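Local coordinates for protein NADPH-dependent aldehyde reductase YqhD (Escherichia coli, PDB 4QGS) that reduces a broad range of short-chain aldehydes, including toxic products of lipid peroxidation, to the corresponding alcohols with NADPH, as a zinc-dependent homodimeric enzyme, at residues 84-87 against 88-91; 185-188 against 189-192; 221-224 against 225-229; 316-319 against 320-324. One frame throughout, in Å; residues are numbered along the deposited sequence.

Interaction 1 (84-87 against 88-91)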
loop_
_atom_site.group_PDB
_atom_site.type_symbol
_atom_site.label_atom_id
_atom_site.label_comp_id
_atom_site.label_asym_id
_atom_site.label_seq_id
_atom_site.Cartn_x
_atom_site.Cartn_y
_atom_site.Cartn_z
ATOM N N THR A 84 13.359 8.365 -15.039
ATOM C CA THR A 84 14.404 8.365 -14.030
ATOM C C THR A 84 14.883 6.962 -13.687
ATOM O O THR A 84 16.075 6.743 -13.482
ATOM C CB THR A 84 13.920 9.065 -12.749
ATOM O OG1 THR A 84 13.365 10.342 -13.088
ATOM C CG2 THR A 84 15.073 9.262 -11.781
ATOM N N LEU A 85 13.959 6.010 -13.635
ATOM C CA LEU A 85 14.327 4.639 -13.299
ATOM C C LEU A 85 15.291 4.071 -14.344
ATOM O O LEU A 85 16.212 3.329 -14.005
ATOM C CB LEU A 85 13.078 3.762 -13.170
ATOM C CG LEU A 85 12.052 4.252 -12.141
ATOM C CD1 LEU A 85 10.871 3.311 -12.061
ATOM C CD2 LEU A 85 12.689 4.418 -10.761
ATOM N N MET A 86 15.093 4.442 -15.607
ATOM C CA MET A 86 15.992 4.012 -16.677
ATOM C C MET A 86 17.390 4.609 -16.525
ATOM O O MET A 86 18.379 3.969 -16.880
ATOM C CB MET A 86 15.430 4.387 -18.047
ATOM C CG MET A 86 14.488 3.359 -18.638
ATOM S SD MET A 86 15.241 1.721 -18.793
ATOM C CE MET A 86 14.478 0.898 -17.423
ATOM N N ASN A 87 17.465 5.837 -16.012
ATOM C CA ASN A 87 18.751 6.466 -15.702
ATOM C C ASN A 87 19.511 5.652 -14.664
ATOM O O ASN A 87 20.732 5.517 -14.723
ATOM C CB ASN A 87 18.550 7.890 -15.188
ATOM C CG ASN A 87 18.398 8.901 -16.307
ATOM O OD1 ASN A 87 18.842 8.675 -17.434
ATOM N ND2 ASN A 87 17.763 10.024 -16.000
ATOM N N ALA A 88 18.774 5.120 -13.698
ATOM C CA ALA A 88 19.382 4.295 -12.665
ATOM C C ALA A 88 19.814 2.964 -13.253
ATOM O O ALA A 88 20.857 2.427 -12.886
ATOM C CB ALA A 88 18.427 4.086 -11.520
ATOM N N VAL A 89 19.000 2.431 -14.161
ATOM C CA VAL A 89 19.332 1.183 -14.846
ATOM C C VAL A 89 20.632 1.373 -15.622
ATOM O O VAL A 89 21.471 0.472 -15.687
ATOM C CB VAL A 89 18.192 0.729 -15.790
ATOM C CG1 VAL A 89 18.641 -0.422 -16.687
ATOM C CG2 VAL A 89 16.972 0.318 -14.978
ATOM N N LYS A 90 20.794 2.567 -16.185
ATOM C CA LYS A 90 22.018 2.946 -16.885
ATOM C C LYS A 90 23.234 2.907 -15.958
ATOM O O LYS A 90 24.232 2.247 -16.259
ATOM C CB LYS A 90 21.875 4.346 -17.489
ATOM C CG LYS A 90 22.910 4.670 -18.562
ATOM C CD LYS A 90 23.549 6.037 -18.348
ATOM C CE LYS A 90 24.299 6.106 -17.029
ATOM N NZ LYS A 90 25.010 7.403 -16.851
ATOM N N LEU A 91 23.146 3.625 -14.841
ATOM C CA LEU A 91 24.232 3.677 -13.865
ATOM C C LEU A 91 24.573 2.274 -13.368
ATOM O O LEU A 91 25.745 1.916 -13.251
ATOM C CB LEU A 91 23.853 4.595 -12.689
ATOM C CG LEU A 91 24.832 4.915 -11.549
ATOM C CD1 LEU A 91 24.368 6.161 -10.818
ATOM C CD2 LEU A 91 24.970 3.779 -10.551
#

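Interaction 2 (185-188 against 189-192)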
loop_
_atom_site.group_PDB
_atom_site.type_symbol
_atom_site.label_atom_id
_atom_site.label_comp_id
_atom_site.label_asym_id
_atom_site.label_seq_id
_atom_site.Cartn_x
_atom_site.Cartn_y
_atom_site.Cartn_z
ATOM N N VAL A 185 14.194 -3.905 6.273
ATOM C CA VAL A 185 14.410 -3.400 7.617
ATOM C C VAL A 185 13.250 -2.501 8.013
ATOM O O VAL A 185 13.006 -1.490 7.355
ATOM C CB VAL A 185 15.720 -2.593 7.743
ATOM C CG1 VAL A 185 15.864 -2.054 9.157
ATOM C CG2 VAL A 185 16.906 -3.467 7.372
ATOM N N LEU A 186 12.556 -2.887 9.081
ATOM C CA LEU A 186 11.401 -2.160 9.599
ATOM C C LEU A 186 11.674 -1.721 11.033
ATOM O O LEU A 186 11.538 -2.508 11.971
ATOM C CB LEU A 186 10.139 -3.041 9.558
ATOM C CG LEU A 186 9.321 -3.189 8.269
ATOM C CD1 LEU A 186 10.175 -3.579 7.093
ATOM C CD2 LEU A 186 8.242 -4.253 8.476
ATOM N N ASP A 187 12.081 -0.464 11.201
ATOM C CA ASP A 187 12.334 0.077 12.522
ATOM C C ASP A 187 11.278 1.139 12.824
ATOM O O ASP A 187 11.251 2.181 12.193
ATOM C CB ASP A 187 13.754 0.681 12.593
ATOM C CG ASP A 187 14.111 1.203 13.979
ATOM O OD1 ASP A 187 13.201 1.367 14.824
ATOM O OD2 ASP A 187 15.316 1.457 14.226
ATOM N N PRO A 188 10.398 0.869 13.789
ATOM C CA PRO A 188 9.330 1.810 14.128
ATOM C C PRO A 188 9.851 3.207 14.487
ATOM O O PRO A 188 9.159 4.200 14.269
ATOM C CB PRO A 188 8.663 1.145 15.331
ATOM C CG PRO A 188 8.878 -0.335 15.086
ATOM C CD PRO A 188 10.267 -0.408 14.514
ATOM N N VAL A 189 11.067 3.282 15.017
ATOM C CA VAL A 189 11.621 4.596 15.378
ATOM C C VAL A 189 11.713 5.520 14.163
ATOM O O VAL A 189 11.526 6.739 14.283
ATOM C CB VAL A 189 13.008 4.459 16.036
ATOM C CG1 VAL A 189 13.666 5.855 16.227
ATOM C CG2 VAL A 189 12.883 3.719 17.356
ATOM N N TYR A 190 11.974 4.953 12.985
ATOM C CA TYR A 190 12.038 5.752 11.765
ATOM C C TYR A 190 10.673 6.352 11.402
ATOM O O TYR A 190 10.614 7.263 10.587
ATOM C CB TYR A 190 12.546 4.935 10.575
ATOM C CG TYR A 190 13.966 4.414 10.704
ATOM C CD1 TYR A 190 14.847 4.945 11.642
ATOM C CD2 TYR A 190 14.425 3.382 9.883
ATOM C CE1 TYR A 190 16.146 4.469 11.758
ATOM C CE2 TYR A 190 15.731 2.905 9.994
ATOM C CZ TYR A 190 16.579 3.448 10.929
ATOM O OH TYR A 190 17.871 2.975 11.051
ATOM N N THR A 191 9.586 5.851 11.995
ATOM C CA THR A 191 8.265 6.410 11.693
ATOM C C THR A 191 7.898 7.581 12.610
ATOM O O THR A 191 6.902 8.251 12.378
ATOM C CB THR A 191 7.131 5.344 11.776
ATOM O OG1 THR A 191 6.849 5.009 13.140
ATOM C CG2 THR A 191 7.519 4.086 11.023
ATOM N N TYR A 192 8.699 7.838 13.642
ATOM C CA TYR A 192 8.385 8.919 14.588
ATOM C C TYR A 192 8.257 10.285 13.917
ATOM O O TYR A 192 7.505 11.143 14.380
ATOM C CB TYR A 192 9.457 9.038 15.670
ATOM C CG TYR A 192 9.558 7.907 16.663
ATOM C CD1 TYR A 192 8.726 6.780 16.591
ATOM C CD2 TYR A 192 10.497 7.964 17.686
ATOM C CE1 TYR A 192 8.852 5.744 17.511
ATOM C CE2 TYR A 192 10.619 6.947 18.600
ATOM C CZ TYR A 192 9.797 5.837 18.519
ATOM O OH TYR A 192 9.952 4.841 19.455
HETATM O O HOH W 1 17.293 0.588 12.762
#

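Interaction 3 (221-224 against 225-229)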
loop_
_atom_site.group_PDB
_atom_site.type_symbol
_atom_site.label_atom_id
_atom_site.label_comp_id
_atom_site.label_asym_id
_atom_site.label_seq_id
_atom_site.Cartn_x
_atom_site.Cartn_y
_atom_site.Cartn_z
ATOM N N ALA A 221 -13.223 -19.310 5.884
ATOM C CA ALA A 221 -11.774 -19.245 6.002
ATOM C C ALA A 221 -11.445 -18.648 7.369
ATOM O O ALA A 221 -11.216 -17.444 7.489
ATOM C CB ALA A 221 -11.184 -18.413 4.887
ATOM N N LYS A 222 -11.458 -19.484 8.404
ATOM C CA LYS A 222 -11.417 -18.989 9.777
ATOM C C LYS A 222 -10.122 -18.273 10.139
ATOM O O LYS A 222 -10.157 -17.251 10.831
ATOM C CB LYS A 222 -11.646 -20.137 10.779
ATOM C CG LYS A 222 -13.084 -20.670 10.783
ATOM C CD LYS A 222 -13.314 -21.612 11.977
ATOM C CE LYS A 222 -14.766 -22.049 12.094
ATOM N NZ LYS A 222 -15.248 -22.840 10.927
ATOM N N ILE A 223 -8.982 -18.802 9.703
ATOM C CA ILE A 223 -7.700 -18.170 10.047
ATOM C C ILE A 223 -7.615 -16.795 9.378
ATOM O O ILE A 223 -7.262 -15.780 10.024
ATOM C CB ILE A 223 -6.506 -19.044 9.626
ATOM C CG1 ILE A 223 -6.400 -20.270 10.548
ATOM C CG2 ILE A 223 -5.207 -18.239 9.632
ATOM C CD1 ILE A 223 -6.058 -19.914 11.974
ATOM N N GLN A 224 -7.956 -16.758 8.093
ATOM C CA GLN A 224 -7.956 -15.491 7.350
ATOM C C GLN A 224 -8.858 -14.454 7.999
ATOM O O GLN A 224 -8.467 -13.275 8.129
ATOM C CB GLN A 224 -8.371 -15.722 5.891
ATOM C CG GLN A 224 -7.359 -16.518 5.080
ATOM C CD GLN A 224 -7.640 -18.031 5.088
ATOM O OE1 GLN A 224 -8.059 -18.599 6.100
ATOM N NE2 GLN A 224 -7.433 -18.673 3.938
ATOM N N ASP A 225 -10.055 -14.874 8.404
ATOM C CA ASP A 225 -10.978 -13.991 9.109
ATOM C C ASP A 225 -10.415 -13.519 10.447
ATOM O O ASP A 225 -10.445 -12.322 10.744
ATOM C CB ASP A 225 -12.335 -14.664 9.343
ATOM C CG ASP A 225 -13.199 -14.723 8.085
ATOM O OD1 ASP A 225 -12.970 -13.942 7.127
ATOM O OD2 ASP A 225 -14.136 -15.556 8.068
ATOM N N ARG A 226 -9.905 -14.444 11.259
ATOM C CA ARG A 226 -9.362 -14.055 12.557
ATOM C C ARG A 226 -8.179 -13.099 12.401
ATOM O O ARG A 226 -8.012 -12.181 13.198
ATOM C CB ARG A 226 -8.914 -15.282 13.368
ATOM C CG ARG A 226 -10.029 -16.135 13.933
ATOM C CD ARG A 226 -10.904 -15.398 14.948
ATOM N NE ARG A 226 -11.886 -16.310 15.551
ATOM C CZ ARG A 226 -12.773 -15.966 16.481
ATOM N NH1 ARG A 226 -12.789 -14.722 16.965
ATOM N NH2 ARG A 226 -13.630 -16.879 16.946
ATOM N N PHE A 227 -7.337 -13.336 11.399
ATOM C CA PHE A 227 -6.127 -12.521 11.272
ATOM C C PHE A 227 -6.509 -11.116 10.802
ATOM O O PHE A 227 -5.984 -10.114 11.313
ATOM C CB PHE A 227 -5.135 -13.164 10.309
ATOM C CG PHE A 227 -4.353 -14.322 10.903
ATOM C CD1 PHE A 227 -4.746 -14.936 12.080
ATOM C CD2 PHE A 227 -3.210 -14.779 10.268
ATOM C CE1 PHE A 227 -4.010 -15.992 12.615
ATOM C CE2 PHE A 227 -2.466 -15.836 10.799
ATOM C CZ PHE A 227 -2.869 -16.434 11.971
ATOM N N ALA A 228 -7.434 -11.048 9.852
ATOM C CA ALA A 228 -7.972 -9.766 9.385
ATOM C C ALA A 228 -8.594 -9.004 10.549
ATOM O O ALA A 228 -8.289 -7.824 10.764
ATOM C CB ALA A 228 -8.999 -9.985 8.271
ATOM N N GLU A 229 -9.440 -9.687 11.312
ATOM C CA GLU A 229 -10.060 -9.107 12.502
ATOM C C GLU A 229 -9.007 -8.585 13.483
ATOM O O GLU A 229 -9.139 -7.480 14.033
ATOM C CB GLU A 229 -10.972 -10.146 13.173
ATOM C CG GLU A 229 -12.273 -10.317 12.428
ATOM C CD GLU A 229 -12.937 -11.685 12.654
ATOM O OE1 GLU A 229 -12.541 -12.396 13.596
ATOM O OE2 GLU A 229 -13.853 -12.029 11.879
HETATM O O HOH W 2 -14.474 -16.484 5.317
#

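Interaction 4 (316-319 against 320-324)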
loop_
_atom_site.group_PDB
_atom_site.type_symbol
_atom_site.label_atom_id
_atom_site.label_comp_id
_atom_site.label_asym_id
_atom_site.label_seq_id
_atom_site.Cartn_x
_atom_site.Cartn_y
_atom_site.Cartn_z
ATOM N N LEU A 316 -21.943 -8.137 9.265
ATOM C CA LEU A 316 -22.390 -8.497 10.603
ATOM C C LEU A 316 -21.270 -9.140 11.420
ATOM O O LEU A 316 -21.163 -8.930 12.634
ATOM C CB LEU A 316 -23.590 -9.461 10.518
ATOM C CG LEU A 316 -24.866 -8.821 9.974
ATOM C CD1 LEU A 316 -25.884 -9.914 9.640
ATOM C CD2 LEU A 316 -25.438 -7.855 10.980
ATOM N N GLN A 317 -20.434 -9.930 10.756
ATOM C CA GLN A 317 -19.297 -10.547 11.439
ATOM C C GLN A 317 -18.310 -9.468 11.876
ATOM O O GLN A 317 -17.800 -9.486 12.992
ATOM C CB GLN A 317 -18.601 -11.585 10.545
ATOM C CG GLN A 317 -17.459 -12.328 11.265
ATOM C CD GLN A 317 -16.955 -13.540 10.495
ATOM O OE1 GLN A 317 -17.675 -14.113 9.678
ATOM N NE2 GLN A 317 -15.707 -13.930 10.747
ATOM N N TYR A 318 -18.058 -8.523 10.977
ATOM C CA TYR A 318 -17.195 -7.382 11.252
ATOM C C TYR A 318 -17.733 -6.584 12.432
ATOM O O TYR A 318 -16.984 -6.224 13.343
ATOM C CB TYR A 318 -17.088 -6.528 9.980
ATOM C CG TYR A 318 -16.515 -5.130 10.107
ATOM C CD1 TYR A 318 -15.149 -4.931 10.236
ATOM C CD2 TYR A 318 -17.336 -4.014 10.012
ATOM C CE1 TYR A 318 -14.608 -3.643 10.311
ATOM C CE2 TYR A 318 -16.808 -2.714 10.082
ATOM C CZ TYR A 318 -15.445 -2.544 10.241
ATOM O OH TYR A 318 -14.909 -1.276 10.311
ATOM N N ALA A 319 -19.041 -6.350 12.441
ATOM C CA ALA A 319 -19.663 -5.557 13.500
ATOM C C ALA A 319 -19.470 -6.212 14.860
ATOM O O ALA A 319 -19.139 -5.548 15.836
ATOM C CB ALA A 319 -21.131 -5.356 13.219
ATOM N N GLU A 320 -19.664 -7.525 14.912
ATOM C CA GLU A 320 -19.508 -8.267 16.155
ATOM C C GLU A 320 -18.041 -8.435 16.573
ATOM O O GLU A 320 -17.670 -8.121 17.710
ATOM C CB GLU A 320 -20.179 -9.641 16.010
ATOM C CG GLU A 320 -20.150 -10.487 17.259
ATOM C CD GLU A 320 -20.995 -11.739 17.109
ATOM O OE1 GLU A 320 -22.160 -11.622 16.677
ATOM O OE2 GLU A 320 -20.493 -12.838 17.409
ATOM N N ARG A 321 -17.204 -8.904 15.649
ATOM C CA ARG A 321 -15.821 -9.276 15.968
ATOM C C ARG A 321 -14.902 -8.077 16.157
ATOM O O ARG A 321 -13.990 -8.117 16.976
ATOM C CB ARG A 321 -15.233 -10.170 14.872
ATOM C CG ARG A 321 -15.897 -11.555 14.726
ATOM C CD ARG A 321 -15.291 -12.566 15.673
ATOM N NE ARG A 321 -15.956 -13.869 15.556
ATOM C CZ ARG A 321 -15.559 -14.844 14.746
ATOM N NH1 ARG A 321 -14.504 -14.677 13.967
ATOM N NH2 ARG A 321 -16.227 -16.002 14.714
ATOM N N VAL A 322 -15.132 -7.015 15.394
ATOM C CA VAL A 322 -14.227 -5.867 15.454
ATOM C C VAL A 322 -14.793 -4.746 16.340
ATOM O O VAL A 322 -14.049 -4.100 17.073
ATOM C CB VAL A 322 -13.922 -5.353 14.031
ATOM C CG1 VAL A 322 -13.117 -4.048 14.059
ATOM C CG2 VAL A 322 -13.167 -6.423 13.240
ATOM N N TRP A 323 -16.105 -4.527 16.292
ATOM C CA TRP A 323 -16.701 -3.401 17.023
ATOM C C TRP A 323 -17.562 -3.794 18.231
ATOM O O TRP A 323 -18.146 -2.933 18.887
ATOM C CB TRP A 323 -17.541 -2.548 16.064
ATOM C CG TRP A 323 -16.708 -1.800 15.080
ATOM C CD1 TRP A 323 -16.527 -2.090 13.757
ATOM C CD2 TRP A 323 -15.912 -0.641 15.349
ATOM N NE1 TRP A 323 -15.669 -1.178 13.186
ATOM C CE2 TRP A 323 -15.271 -0.282 14.148
ATOM C CE3 TRP A 323 -15.670 0.123 16.498
ATOM C CZ2 TRP A 323 -14.423 0.823 14.049
ATOM C CZ3 TRP A 323 -14.819 1.212 16.407
ATOM C CH2 TRP A 323 -14.205 1.550 15.188
ATOM N N ASN A 324 -17.647 -5.090 18.506
ATOM C CA ASN A 324 -18.435 -5.606 19.624
ATOM C C ASN A 324 -19.906 -5.202 19.533
ATOM O O ASN A 324 -20.562 -4.987 20.548
ATOM C CB ASN A 324 -17.846 -5.141 20.962
ATOM C CG ASN A 324 -18.313 -5.999 22.127
ATOM O OD1 ASN A 324 -18.653 -7.171 21.948
ATOM N ND2 ASN A 324 -18.340 -5.419 23.323
HETATM O O HOH W 3 -22.095 -12.029 13.387
#

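Interaction 1 (84-87 against 88-91)
Met86 and Val89 run side by side off one flank of the helix, and the one apolar side-chain contact of this turn is theirs: CE of Met86 lies 3.5 Å from CG2 of Val89. The thioether reaches that methyl because its chain bends at chi2 (-57°) and again at chi3 (104°), which turns the terminal methyl toward Val89. CG2 of Val89 also rests 3.3 Å from Leu85 O, so the branch touches both a backbone carbonyl and the methionine methyl.

The hydrogen bonds between 84-87 and 88-91 are all backbone ones. Four successive i to i+4 bonds cross the contact: Ala88 N to Thr84 O (3.2 Å), Val89 N to Leu85 O (2.9 Å), Lys90 N to Met86 O (2.9 Å) and Leu91 N to Asn87 O (3.1 Å). This is regular alpha-helix, part of helix 82-95, which packs against the parallel sheet of the N-terminal, dinucleotide-binding half of the enzyme.

Of the outward packing, Leu85 and Met86 both lean on Phe114 of helix 106-119, while Ala88 and Leu91 meet Phe73 of strand 69-73. Among the polar ends, Thr84 OG1 is hydrogen-bonded to Glu77, and Lys90 NZ forms a long, weak ion pair with Glu94.

Interaction 2 (185-188 against 189-192)
Asp187 turns its carboxylate back on the chain that follows it, and OD1 accepts from Val189 N at 2.9 Å. The amide comes from above the carboxylate plane, 44° out of it. With CG anti to the backbone N (chi1 -177°), the side chain lies alongside that of Val189 and across that of Tyr190 at about a right angle. Its CB sits over one face of the Tyr190 ring, 4.0 Å from the centroid, a CH-pi contact displaced toward the rim. A water donates to both Asp187 OD2 (2.6 Å) and Tyr190 OH, and so bridges the two side chains; OD2 also accepts from Gly28 N, and the tyrosine hydroxyl bonds Gln60.

An aspartate side chain accepting from the amide two residues on makes an Asx turn, here where strand 183-186 of the parallel sheet gives way to a helical turn. Tyr190, an NADP(+)-binding residue, belongs to this turn, and its own N-H bonds Asp187 O at 3.0 Å. Replacing Asp187 by an alanine would probably leave Val189 N and Gly28 N without their carboxylate acceptor, and the water on Tyr190 OH no longer bridged to this position.

Pro188 contributes chiefly through its carbonyl. Its O takes two bonds from Thr191: OG1 at 2.7 Å, in the carbonyl plane on a lone pair, and the backbone N at 2.8 Å, from above that plane. CD1 of Tyr192 approaches the same oxygen at 3.5 Å, while the proline ring packs on Phe25 and Tyr249.

Interaction 3 (221-224 against 225-229)
Ile223 carries CG2 anti to its backbone N, and Phe227, one turn on, has CG anti to its carbonyl carbon (chi1 -78°); together these torsions lay the methyl branch and the aromatic ring side by side, pointing the same way. CG2 of Ile223 then stands over the centre of one ring face, 3.7 Å from the centroid and 10° off the normal, a CH-pi contact. That methyl is about equally far from the ring carbons, with CZ of Phe227 at 3.8 Å from CG2, while CG of Phe227 also comes within 3.4 Å of Ile223 O.

At the start of the helix, Asp225 turns its carboxylate toward Ala221, the N-cap residue. A water bridges them, accepting from Ala221 N at 3.1 Å and donating to Asp225 OD2 at 2.9 Å. OD1 of the same carboxylate forms a salt bridge with Lys314, so both oxygens have partners; the lysine and the nearby helix start would probably favour the negative charge. Gln224 NE2 is hydrogen-bonded to Ala269 O, and Lys222 NZ pairs with Asp220.

Backbone bonds run from Asp225 N to Ala221 O (3.0 Å) through to Ala228 N to Gln224 O (3.0 Å). The arrangement is a helix N-terminus with an i, i+4 aliphatic-aromatic pair on its outer flank, opening helix 222-244 in the C-terminal half of an iron-containing alcohol dehydrogenase fold.

Interaction 4 (316-319 against 320-324)
Trp323 NE1 donates to Tyr318 OH at 3.0 Å, almost straight (175°), with the oxygen lying in the indole plane. The same hydroxyl is hydrogen-bonded to Thr341, so two polar groups grip it. The indole presents its edge to the face of the Tyr318 ring, an offset edge-to-face pair with planes at 81°, and CD1 of Trp323 sits 3.7 Å from CZ of Tyr318. A phenylalanine in place of Tyr318 would probably keep much of this ring packing but leave the indole N-H and Thr341 without their shared hydroxyl.

Gln317 and Arg321 both look to Glu229: NE2 of the amide bonds one carboxylate oxygen and NH1 of the guanidinium forms a salt bridge with the other. The shared carboxylate probably accounts for the 3.5 Å approach of Gln317 NE2 and Arg321 NH1. Glu320 has a salt bridge to Arg333, plus a weak water link to Leu316 O.

Backbone acceptors are filled in helical order, Arg321 N to Gln317 O (2.8 Å) and Val322 N to Tyr318 O (2.9 Å), before a weaker bond from Trp323 N to Ala319 O. Helix 312-323 packs against both helix 222-244, met by Tyr318 at Leu232 and Val322 at Ile236, and helix 330-347, met by Ala319 at Ala337 and Trp323 at Ala340.

Overall arrangement
Along the chain the four contacts come in series, and they fall into the two halves of the subunit. Interaction 1, on helix 82-95, and interaction 2, where strand 183-186 leaves the parallel sheet, belong to the half that binds NADP(+); their centres are 28 Å apart. Interactions 3 and 4 lie in the all-helical half that carries the zinc ligands, with centres 13 Å apart, and are the one pair that touch: helix 222-244 and helix 312-323 are joined there through side-chain polar contacts. Interactions 1 and 4 are 48 Å apart between centres, on opposite sides of the chain's centre. The cofactor-binding cleft lies between the two halves.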